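Local structure of beta-L-arabinobiosidase (Bacteroides thetaiotaomicron, 5MQR) at residues V905-I910 / A959-N964. The protein is a multidomain glycosidase of a gut bacterium that takes part in plant pectin breakdown, probably cleaving arabinofuranosyl linkages and perhaps acting as a sialidase. Sequence-based numbering, arbitrary orientation.
Sequences VAWKEI and ANFMNN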
ATOM      1  N   VAL A 905       4.919 -33.895 -22.915  1.00 38.13           N
ATOM      2  CA  VAL A 905       4.385 -35.077 -22.268  1.00 37.28           C
ATOM      3  C   VAL A 905       5.263 -35.553 -21.088  1.00 35.06           C
ATOM      4  O   VAL A 905       4.730 -36.100 -20.144  1.00 34.15           O
ATOM      5  CB  VAL A 905       4.135 -36.187 -23.307  1.00 39.11           C
ATOM      6  CG1 VAL A 905       5.445 -36.785 -23.763  1.00 39.95           C
ATOM      7  CG2 VAL A 905       3.230 -37.271 -22.755  1.00 40.13           C
ATOM      8  N   ALA A 906       6.576 -35.302 -21.114  1.00 33.22           N
ATOM      9  CA  ALA A 906       7.458 -35.578 -19.960  1.00 32.38           C
ATOM     10  C   ALA A 906       6.963 -35.001 -18.626  1.00 30.84           C
ATOM     11  O   ALA A 906       7.093 -35.612 -17.569  1.00 28.89           O
ATOM     12  CB  ALA A 906       8.878 -35.085 -20.239  1.00 32.54           C
ATOM     13  N   TRP A 907       6.379 -33.817 -18.705  1.00 30.57           N
ATOM     14  CA  TRP A 907       5.897 -33.122 -17.532  1.00 30.32           C
ATOM     15  C   TRP A 907       4.632 -33.734 -16.912  1.00 31.54           C
ATOM     16  O   TRP A 907       4.276 -33.381 -15.785  1.00 30.58           O
ATOM     17  CB  TRP A 907       5.696 -31.635 -17.852  1.00 29.54           C
ATOM     18  CG  TRP A 907       6.993 -30.942 -18.002  1.00 28.78           C
ATOM     19  CD1 TRP A 907       7.588 -30.553 -19.155  1.00 29.01           C
ATOM     20  CD2 TRP A 907       7.865 -30.570 -16.951  1.00 28.01           C
ATOM     21  NE1 TRP A 907       8.796 -29.958 -18.892  1.00 28.77           N
ATOM     22  CE2 TRP A 907       8.989 -29.947 -17.540  1.00 28.35           C
ATOM     23  CE3 TRP A 907       7.814 -30.702 -15.566  1.00 27.38           C
ATOM     24  CZ2 TRP A 907      10.053 -29.457 -16.783  1.00 27.84           C
ATOM     25  CZ3 TRP A 907       8.874 -30.214 -14.808  1.00 27.11           C
ATOM     26  CH2 TRP A 907       9.975 -29.592 -15.421  1.00 27.06           C
ATOM     27  N   LYS A 908       3.974 -34.656 -17.612  1.00 33.33           N
ATOM     28  CA  LYS A 908       2.822 -35.350 -17.040  1.00 34.72           C
ATOM     29  C   LYS A 908       3.212 -36.194 -15.833  1.00 33.58           C
ATOM     30  O   LYS A 908       2.384 -36.419 -14.955  1.00 33.06           O
ATOM     31  CB  LYS A 908       2.107 -36.220 -18.078  1.00 37.11           C
ATOM     32  CG  LYS A 908       1.390 -35.401 -19.127  1.00 39.46           C
ATOM     33  CD  LYS A 908       0.534 -36.246 -20.061  1.00 41.83           C
ATOM     34  CE  LYS A 908      -0.265 -35.327 -20.981  1.00 44.09           C
ATOM     35  NZ  LYS A 908      -1.279 -36.065 -21.797  1.00 46.44           N
ATOM     36  N   GLU A 909       4.471 -36.624 -15.774  1.00 32.94           N
ATOM     37  CA  GLU A 909       4.935 -37.474 -14.680  1.00 32.83           C
ATOM     38  C   GLU A 909       5.007 -36.754 -13.334  1.00 31.78           C
ATOM     39  O   GLU A 909       5.089 -37.389 -12.299  1.00 32.01           O
ATOM     40  CB  GLU A 909       6.279 -38.112 -15.025  1.00 33.24           C
ATOM     41  CG  GLU A 909       6.235 -38.949 -16.289  1.00 34.70           C
ATOM     42  CD  GLU A 909       5.140 -40.009 -16.234  1.00 35.95           C
ATOM     43  OE1 GLU A 909       5.247 -40.898 -15.362  1.00 36.09           O
ATOM     44  OE2 GLU A 909       4.172 -39.935 -17.042  1.00 37.06           O
ATOM     45  N   ILE A 910       4.938 -35.436 -13.356  1.00 30.94           N
ATOM     46  CA  ILE A 910       4.837 -34.645 -12.144  1.00 30.54           C
ATOM     47  C   ILE A 910       3.533 -34.953 -11.381  1.00 31.24           C
ATOM     48  O   ILE A 910       3.520 -34.927 -10.142  1.00 29.14           O
ATOM     49  CB  ILE A 910       4.967 -33.139 -12.469  1.00 29.52           C
ATOM     50  CG1 ILE A 910       6.355 -32.820 -13.021  1.00 29.41           C
ATOM     51  CG2 ILE A 910       4.715 -32.263 -11.256  1.00 29.79           C
ATOM     52  CD1 ILE A 910       7.533 -33.140 -12.122  1.00 29.06           C
ATOM     53  N   ALA A 959       9.168 -24.133 -13.530  1.00 23.77           N
ATOM     54  CA  ALA A 959       8.892 -22.710 -13.678  1.00 23.66           C
ATOM     55  C   ALA A 959       9.317 -22.191 -15.041  1.00 23.86           C
ATOM     56  O   ALA A 959       8.580 -21.428 -15.648  1.00 23.39           O
ATOM     57  CB  ALA A 959       9.572 -21.908 -12.571  1.00 23.27           C
ATOM     58  N   ASN A 960      10.502 -22.591 -15.519  1.00 24.15           N
ATOM     59  CA  ASN A 960      10.957 -22.157 -16.845  1.00 24.73           C
ATOM     60  C   ASN A 960       9.985 -22.614 -17.913  1.00 25.05           C
ATOM     61  O   ASN A 960       9.603 -21.846 -18.792  1.00 24.82           O
ATOM     62  CB  ASN A 960      12.348 -22.703 -17.165  1.00 25.07           C
ATOM     63  CG  ASN A 960      13.457 -21.976 -16.432  1.00 24.94           C
ATOM     64  OD1 ASN A 960      13.282 -20.880 -15.887  1.00 24.49           O
ATOM     65  ND2 ASN A 960      14.629 -22.583 -16.440  1.00 24.99           N
ATOM     66  N   PHE A 961       9.613 -23.885 -17.817  1.00 25.34           N
ATOM     67  CA  PHE A 961       8.674 -24.503 -18.728  1.00 26.46           C
ATOM     68  C   PHE A 961       7.362 -23.740 -18.712  1.00 26.68           C
ATOM     69  O   PHE A 961       6.843 -23.407 -19.767  1.00 26.69           O
ATOM     70  CB  PHE A 961       8.428 -25.945 -18.320  1.00 26.91           C
ATOM     71  CG  PHE A 961       7.524 -26.701 -19.248  1.00 28.12           C
ATOM     72  CD1 PHE A 961       7.893 -26.927 -20.583  1.00 28.39           C
ATOM     73  CD2 PHE A 961       6.332 -27.280 -18.765  1.00 28.38           C
ATOM     74  CE1 PHE A 961       7.069 -27.663 -21.410  1.00 29.12           C
ATOM     75  CE2 PHE A 961       5.518 -28.023 -19.599  1.00 28.40           C
ATOM     76  CZ  PHE A 961       5.877 -28.198 -20.916  1.00 28.94           C
HETATM   77  N   MSE A 962       6.861 -23.429 -17.522  1.00 26.52           N
HETATM   78  CA  MSE A 962       5.576 -22.731 -17.411  1.00 27.37           C
HETATM   79  C   MSE A 962       5.635 -21.290 -17.861  1.00 27.33           C
HETATM   80  O   MSE A 962       4.650 -20.760 -18.398  1.00 27.76           O
HETATM   81  CB  MSE A 962       5.062 -22.834 -15.992  1.00 27.84           C
HETATM   82  CG  MSE A 962       4.602 -24.266 -15.746  1.00 29.36           C
HETATM   83 SE   MSE A 962       4.075 -24.496 -13.864  1.00 30.95          SE
HETATM   84  CE  MSE A 962       2.333 -23.603 -14.023  1.00 30.64           C
ATOM     85  N   ASN A 963       6.774 -20.641 -17.662  1.00 26.85           N
ATOM     86  CA  ASN A 963       6.953 -19.271 -18.124  1.00 27.37           C
ATOM     87  C   ASN A 963       7.281 -19.137 -19.610  1.00 28.09           C
ATOM     88  O   ASN A 963       6.798 -18.208 -20.234  1.00 28.01           O
ATOM     89  CB  ASN A 963       8.055 -18.560 -17.335  1.00 27.08           C
ATOM     90  CG  ASN A 963       7.565 -18.012 -16.034  1.00 26.49           C
ATOM     91  OD1 ASN A 963       7.114 -16.868 -15.985  1.00 27.20           O
ATOM     92  ND2 ASN A 963       7.628 -18.820 -14.967  1.00 25.57           N
ATOM     93  N   ASN A 964       8.108 -20.032 -20.160  1.00 28.40           N
ATOM     94  CA  ASN A 964       8.735 -19.784 -21.461  1.00 29.23           C
ATOM     95  C   ASN A 964       8.196 -20.654 -22.590  1.00 30.50           C
ATOM     96  O   ASN A 964       8.543 -20.422 -23.725  1.00 30.83           O
ATOM     97  CB  ASN A 964      10.264 -19.938 -21.355  1.00 28.83           C
ATOM     98  CG  ASN A 964      10.875 -19.013 -20.328  1.00 28.34           C
ATOM     99  OD1 ASN A 964      10.375 -17.921 -20.087  1.00 28.31           O
ATOM    100  ND2 ASN A 964      11.953 -19.448 -19.708  1.00 28.13           N
TER
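Trp-907 and Phe-961 carry the whole cross-segment contact by laying their rings face to face: the pyrrole part of the indole and the phenyl ring have centroids 3.8 Å apart, with planes inclined by 19°. Followed outward from the backbone, Trp-907 begins at CB, which comes within 4.0 Å of Phe-961 CE2. Its CG then rides over the CD2–CE2 side of the phenyl ring. The closest approach is made by Trp-907 CD1, 3.3 Å from Phe-961 CE2 and 3.2 Å above the middle of the phenyl ring. Next, NE1 lies 3.5 Å from Phe-961 CG, a stacking approach rather than a hydrogen bond. CE2 follows near Phe-961 CG and CD2 near Phe-961 CD2, before CZ2 of the six-membered ring only grazes Phe-961 CB at 4.2 Å. Phe-961 CD2, in turn, sits 3.5 Å above the indole plane toward its rim, so the stack is offset. Phe-961 meets this surface because its CG stands anti to the backbone N (chi1 -177°), sending the ring out from helix 948-964 toward the loop that follows helix 901-904. Nearby, Asn-963 ND2 donates to Ala-959 O at 2.9 Å, from the face opposite Asn-963 N. Tyr-889 stacks on Trp-907, while Trp-892 meets both rings edge-to-face, extending an aromatic cluster within the MGH1-like glycoside hydrolase domain. A leucine in place of Phe-961 would probably forfeit the flat overlap with the pyrrole part and leave the indole less firmly fixed. Both residues are buried and no hydrogen bond joins the two segments, so this contact rests on dispersion and ring stacking.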